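Local coordinates for salmonella typhimurium DB7155 bacteriophage DET7 tailspike (Bacteriophage, PDB 2V5I), which probably binds the O-antigen polysaccharide of its Salmonella host and hydrolyses it, as the receptor-binding tailspike of the phage, at residues A[209-214]-A[232-237]; A[269-274]-A[316-321]. One frame throughout, in Å; residues are numbered along the deposited sequence.

In the fold
Contacts 1 and 2 are neighbouring examples of one theme, loops of successive beta-helix turns laid against each other, with centres about 11 Å apart on the same side of the chain's centre. Contact 2 (269-274 with 316-321) is buried; contact 1 (209-214 with 232-237) is only partly so and reaches the surface at G209 and D210. The chemistry differs: contact 1 joins a single backbone bridge to an arginine laid over a tryptophan face by CH-pi and cation-pi contacts, whereas contact 2 has one short backbone bond, L318 packed by Y273 and R271, and one weak asparagine pair. They touch directly, N236 OD1 lying 3.0 Å from N274 ND2 and N235 O 3.0 Å from Y273 N, both probable hydrogen bonds.

Contact 1: residues A[209-214]-A[232-237]; sequences GDWGLG and FLRNNG
R234 lies across one face of the W211 indole. R234 CG sits over the W211 six-membered ring, 3.5 Å from its centroid, a CH-pi contact almost on the ring normal. The chain then runs extended to NE and carries R234 CZ to 3.9 Å from the centroid of the W211 five-membered ring, a cation-pi contact with the ring and guanidinium planes 31° apart. CG of R234 is anti to the backbone N (chi1 -162°), a torsion that starts the side chain across the indole. Beyond the ring, R234 NH1 and NH2 grip the same acceptor end-on, G209 O, which lies in the guanidinium plane; R234 NH1 bonds G209 O at 2.9 Å from above the carbonyl plane and R234 NH2 at 3.1 Å almost in line with the C=O. NH1 also bonds N206 O, so two carbonyls and the indole fix the rotation of the guanidinium.

The tight part is the backbone at G212. G212 N donates to R234 O (2.9 Å), and G212 O accepts from N236 N (2.8 Å), a single bridge centred on N235. G212 CA lies against the N235 amide, 3.6 Å from N235 OD1, and that amide is fixed by N206, N215 and L233 O. N236 adds its CB obliquely beside the indole, 3.8 Å from W211 CE3, while its OD1 bonds G238 N.

Looser ground lies at the ends: D210 points away from 232-237 at the exposed side, and partly exposed L213 only rests CD1 near the carbonyls of N236 and G237. The loop after strand 202-205 meets the end of strand 230-233 with its following loop, the strands being parallel neighbours on one face of the beta-helix, as successive turns are in the right-handed parallel beta-helix of P22-like tailspikes.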
loop_
_atom_site.group_PDB
_atom_site.type_symbol
_atom_site.label_atom_id
_atom_site.label_comp_id
_atom_site.label_asym_id
_atom_site.label_seq_id
_atom_site.Cartn_x
_atom_site.Cartn_y
_atom_site.Cartn_z
ATOM N N GLY A 209 8.132 35.799 9.257
ATOM C CA GLY A 209 6.836 35.663 9.897
ATOM C C GLY A 209 6.720 34.322 10.590
ATOM O O GLY A 209 7.722 33.731 10.989
ATOM N N ASP A 210 5.489 33.885 10.822
ATOM C CA ASP A 210 5.213 32.605 11.428
ATOM C C ASP A 210 5.669 31.495 10.454
ATOM O O ASP A 210 5.662 31.697 9.253
ATOM C CB ASP A 210 3.722 32.453 11.704
ATOM C CG ASP A 210 3.245 33.317 12.902
ATOM O OD1 ASP A 210 4.101 33.881 13.601
ATOM O OD2 ASP A 210 2.015 33.399 13.132
ATOM N N TRP A 211 6.072 30.360 10.991
ATOM C CA TRP A 211 6.373 29.199 10.122
ATOM C C TRP A 211 5.133 28.919 9.326
ATOM O O TRP A 211 3.992 29.004 9.827
ATOM C CB TRP A 211 6.751 27.976 10.961
ATOM C CG TRP A 211 8.169 28.056 11.510
ATOM C CD1 TRP A 211 8.640 28.961 12.419
ATOM C CD2 TRP A 211 9.292 27.255 11.132
ATOM N NE1 TRP A 211 9.983 28.720 12.680
ATOM C CE2 TRP A 211 10.388 27.670 11.888
ATOM C CE3 TRP A 211 9.471 26.189 10.247
ATOM C CZ2 TRP A 211 11.658 27.093 11.738
ATOM C CZ3 TRP A 211 10.700 25.595 10.150
ATOM C CH2 TRP A 211 11.792 26.054 10.850
ATOM N N GLY A 212 5.309 28.462 8.095
ATOM C CA GLY A 212 4.160 28.041 7.274
ATOM C C GLY A 212 3.428 26.845 7.876
ATOM O O GLY A 212 4.037 25.958 8.414
ATOM N N LEU A 213 2.106 26.817 7.739
ATOM C CA LEU A 213 1.244 25.820 8.348
ATOM C C LEU A 213 0.007 25.671 7.459
ATOM O O LEU A 213 -0.504 26.657 6.946
ATOM C CB LEU A 213 0.743 26.290 9.720
ATOM C CG LEU A 213 -0.250 25.418 10.508
ATOM C CD1 LEU A 213 0.315 24.067 10.808
ATOM C CD2 LEU A 213 -0.654 26.143 11.798
ATOM N N GLY A 214 -0.372 24.415 7.202
ATOM C CA GLY A 214 -1.608 24.135 6.513
ATOM C C GLY A 214 -1.515 24.287 4.985
ATOM O O GLY A 214 -2.552 24.297 4.296
ATOM N N PHE A 232 8.989 23.402 -0.330
ATOM C CA PHE A 232 8.632 24.143 0.895
ATOM C C PHE A 232 9.854 24.780 1.505
ATOM O O PHE A 232 10.909 24.156 1.513
ATOM C CB PHE A 232 8.053 23.110 1.933
ATOM C CG PHE A 232 6.758 22.511 1.508
ATOM C CD1 PHE A 232 6.758 21.378 0.685
ATOM C CD2 PHE A 232 5.585 23.057 1.892
ATOM C CE1 PHE A 232 5.570 20.827 0.261
ATOM C CE2 PHE A 232 4.336 22.483 1.459
ATOM C CZ PHE A 232 4.403 21.345 0.657
ATOM N N LEU A 233 9.658 25.982 2.072
ATOM C CA LEU A 233 10.701 26.711 2.828
ATOM C C LEU A 233 10.100 27.186 4.154
ATOM O O LEU A 233 9.110 27.893 4.172
ATOM C CB LEU A 233 11.254 27.935 2.058
ATOM C CG LEU A 233 11.964 27.673 0.752
ATOM C CD1 LEU A 233 11.007 27.591 -0.397
ATOM C CD2 LEU A 233 12.952 28.797 0.499
ATOM N N ARG A 234 10.682 26.735 5.266
ATOM C CA ARG A 234 10.264 27.115 6.621
ATOM C C ARG A 234 8.752 26.894 6.885
ATOM O O ARG A 234 8.068 27.760 7.376
ATOM C CB ARG A 234 10.686 28.545 6.892
ATOM C CG ARG A 234 10.702 28.937 8.377
ATOM C CD ARG A 234 11.507 30.199 8.632
ATOM N NE ARG A 234 11.301 30.771 9.977
ATOM C CZ ARG A 234 10.272 31.523 10.335
ATOM N NH1 ARG A 234 9.283 31.809 9.498
ATOM N NH2 ARG A 234 10.194 32.003 11.597
ATOM N N ASN A 235 8.285 25.698 6.512
ATOM C CA ASN A 235 6.963 25.184 6.875
ATOM C C ASN A 235 7.119 24.148 7.992
ATOM O O ASN A 235 8.034 23.339 7.968
ATOM C CB ASN A 235 6.271 24.595 5.649
ATOM C CG ASN A 235 5.595 25.652 4.817
ATOM O OD1 ASN A 235 4.353 25.630 4.617
ATOM N ND2 ASN A 235 6.347 26.621 4.337
ATOM N N ASN A 236 6.193 24.208 8.960
ATOM C CA ASN A 236 6.077 23.250 10.091
ATOM C C ASN A 236 4.624 22.856 10.228
ATOM O O ASN A 236 3.841 23.696 10.633
ATOM C CB ASN A 236 6.668 23.852 11.352
ATOM C CG ASN A 236 6.665 22.882 12.515
ATOM O OD1 ASN A 236 6.176 21.753 12.391
ATOM N ND2 ASN A 236 7.333 23.270 13.616
ATOM N N GLY A 237 4.301 21.603 9.916
ATOM C CA GLY A 237 2.900 21.133 9.965
ATOM C C GLY A 237 2.488 20.859 11.413
ATOM O O GLY A 237 1.277 20.540 11.657
#

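Contact 2: residues A[269-274]-A[316-321]; sequences TARNYN and HQLPNN
Y273 and L318 both turn CG anti to their own carbonyl carbon (chi1 -70° and -71°), and these torsions bring the phenol end of one against the methyl groups of the other. The two side chains cross at about a right angle: Y273 OH lies 3.5 Å from L318 CD2, with CD1 little farther off. R271 adds the third member, its extended chain passing across the leucine so that R271 CD is 3.6 Å from L318 CD1. Its guanidinium meets that methyl obliquely, while NH1 bonds T269 OG1 within the guanidinium plane and NE forms a salt bridge with D295. The same threonine oxygen accepts from R271 N, an ST turn, and so holds the arginine at both its root and its tip. Y273 OH is bonded to D307, which also takes T269 OG1, so the polar ends around the leucine are tied to acidic residues.

On the CD2 side of the ring, P319 O comes to the edge near the ring plane, 3.5 Å from Y273 CD2. P319 is the centre of an inverse gamma turn, which bends the chain between L318 and N320. The strongest link across the contact follows: N274 N donates to N320 O at 2.8 Å, and Y273 CA supplies a CA-H...O contact to that oxygen. Farther on, N321 ND2 gives N274 OD1 a weak, bent bond of 3.3 Å, the two amide planes 81° apart; the other end of the N274 amide is turned to N236. The N320 amide bonds elsewhere, ND2 to D340 O and OD1 to R366. The contact thus joins the loop between strands 268-269 and 276-278 to the one entering strand 323-330, which pairs in parallel with strand 276-278 just beyond.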
loop_
_atom_site.group_PDB
_atom_site.type_symbol
_atom_site.label_atom_id
_atom_site.label_comp_id
_atom_site.label_asym_id
_atom_site.label_seq_id
_atom_site.Cartn_x
_atom_site.Cartn_y
_atom_site.Cartn_z
ATOM N N THR A 269 16.895 30.060 8.501
ATOM C CA THR A 269 16.609 28.705 8.080
ATOM C C THR A 269 15.497 28.648 7.031
ATOM O O THR A 269 14.548 29.410 7.084
ATOM C CB THR A 269 16.182 27.834 9.300
ATOM O OG1 THR A 269 16.159 26.461 8.914
ATOM C CG2 THR A 269 14.815 28.190 9.864
ATOM N N ALA A 270 15.633 27.679 6.111
ATOM C CA ALA A 270 14.625 27.357 5.091
ATOM C C ALA A 270 14.070 25.936 5.291
ATOM O O ALA A 270 13.310 25.428 4.460
ATOM C CB ALA A 270 15.234 27.450 3.710
ATOM N N ARG A 271 14.391 25.329 6.442
ATOM C CA ARG A 271 14.096 23.965 6.732
ATOM C C ARG A 271 12.584 23.747 7.030
ATOM O O ARG A 271 11.848 24.704 7.209
ATOM C CB ARG A 271 14.950 23.421 7.870
ATOM C CG ARG A 271 16.467 23.460 7.587
ATOM C CD ARG A 271 17.202 23.090 8.833
ATOM N NE ARG A 271 18.641 23.001 8.653
ATOM C CZ ARG A 271 19.465 24.046 8.652
ATOM N NH1 ARG A 271 19.002 25.286 8.857
ATOM N NH2 ARG A 271 20.782 23.848 8.472
ATOM N N ASN A 272 12.179 22.468 7.132
ATOM C CA ASN A 272 10.763 22.134 7.244
ATOM C C ASN A 272 10.625 20.964 8.228
ATOM O O ASN A 272 11.486 20.093 8.287
ATOM C CB ASN A 272 10.208 21.711 5.903
ATOM C CG ASN A 272 10.398 22.776 4.870
ATOM O OD1 ASN A 272 9.579 23.671 4.752
ATOM N ND2 ASN A 272 11.532 22.708 4.160
ATOM N N TYR A 273 9.453 20.886 8.857
ATOM C CA TYR A 273 9.174 19.855 9.855
ATOM C C TYR A 273 7.707 19.387 9.715
ATOM O O TYR A 273 6.868 20.198 9.381
ATOM C CB TYR A 273 9.324 20.436 11.246
ATOM C CG TYR A 273 10.752 20.785 11.674
ATOM C CD1 TYR A 273 11.292 22.003 11.342
ATOM C CD2 TYR A 273 11.484 19.891 12.403
ATOM C CE1 TYR A 273 12.631 22.336 11.741
ATOM C CE2 TYR A 273 12.776 20.178 12.788
ATOM C CZ TYR A 273 13.314 21.431 12.472
ATOM O OH TYR A 273 14.608 21.689 12.853
ATOM N N ASN A 274 7.468 18.094 9.972
ATOM C CA ASN A 274 6.096 17.613 10.211
ATOM C C ASN A 274 5.193 17.840 9.018
ATOM O O ASN A 274 4.014 18.212 9.181
ATOM C CB ASN A 274 5.517 18.338 11.439
ATOM C CG ASN A 274 6.220 17.984 12.743
ATOM O OD1 ASN A 274 6.382 16.791 13.114
ATOM N ND2 ASN A 274 6.581 19.044 13.514
ATOM N N HIS A 316 22.379 16.517 10.077
ATOM C CA HIS A 316 21.739 15.318 9.560
ATOM C C HIS A 316 20.936 14.556 10.639
ATOM O O HIS A 316 20.465 13.458 10.377
ATOM C CB HIS A 316 22.695 14.410 8.781
ATOM C CG HIS A 316 23.324 15.088 7.602
ATOM N ND1 HIS A 316 22.596 15.626 6.564
ATOM C CD2 HIS A 316 24.624 15.317 7.313
ATOM C CE1 HIS A 316 23.431 16.153 5.679
ATOM N NE2 HIS A 316 24.673 15.980 6.112
ATOM N N GLN A 317 20.796 15.148 11.822
ATOM C CA GLN A 317 20.074 14.499 12.939
ATOM C C GLN A 317 18.822 15.282 13.421
ATOM O O GLN A 317 18.330 15.030 14.512
ATOM C CB GLN A 317 21.038 14.179 14.104
ATOM C CG GLN A 317 22.171 13.301 13.637
ATOM C CD GLN A 317 22.940 12.663 14.757
ATOM O OE1 GLN A 317 22.426 12.479 15.855
ATOM N NE2 GLN A 317 24.195 12.322 14.479
ATOM N N LEU A 318 18.312 16.232 12.642
ATOM C CA LEU A 318 17.105 16.948 13.058
ATOM C C LEU A 318 15.893 16.031 13.142
ATOM O O LEU A 318 15.759 15.112 12.323
ATOM C CB LEU A 318 16.792 18.119 12.151
ATOM C CG LEU A 318 17.744 19.329 12.272
ATOM C CD1 LEU A 318 17.474 20.267 11.081
ATOM C CD2 LEU A 318 17.637 20.060 13.588
ATOM N N PRO A 319 15.020 16.285 14.122
ATOM C CA PRO A 319 13.739 15.520 14.222
ATOM C C PRO A 319 12.676 16.042 13.267
ATOM O O PRO A 319 11.657 16.625 13.662
ATOM C CB PRO A 319 13.367 15.726 15.681
ATOM C CG PRO A 319 13.800 17.088 15.945
ATOM C CD PRO A 319 15.129 17.258 15.221
ATOM N N ASN A 320 12.947 15.876 11.964
ATOM C CA ASN A 320 12.104 16.472 10.946
ATOM C C ASN A 320 10.733 15.883 10.903
ATOM O O ASN A 320 9.775 16.563 10.561
ATOM C CB ASN A 320 12.808 16.585 9.581
ATOM C CG ASN A 320 13.631 15.357 9.205
ATOM O OD1 ASN A 320 13.359 14.262 9.641
ATOM N ND2 ASN A 320 14.674 15.563 8.387
ATOM N N ASN A 321 10.652 14.594 11.230
ATOM C CA ASN A 321 9.388 13.899 11.444
ATOM C C ASN A 321 8.335 14.049 10.353
ATOM O O ASN A 321 7.114 14.231 10.655
ATOM C CB ASN A 321 8.774 14.329 12.789
ATOM C CG ASN A 321 7.789 13.259 13.339
ATOM O OD1 ASN A 321 7.867 12.057 12.985
ATOM N ND2 ASN A 321 6.823 13.710 14.103
#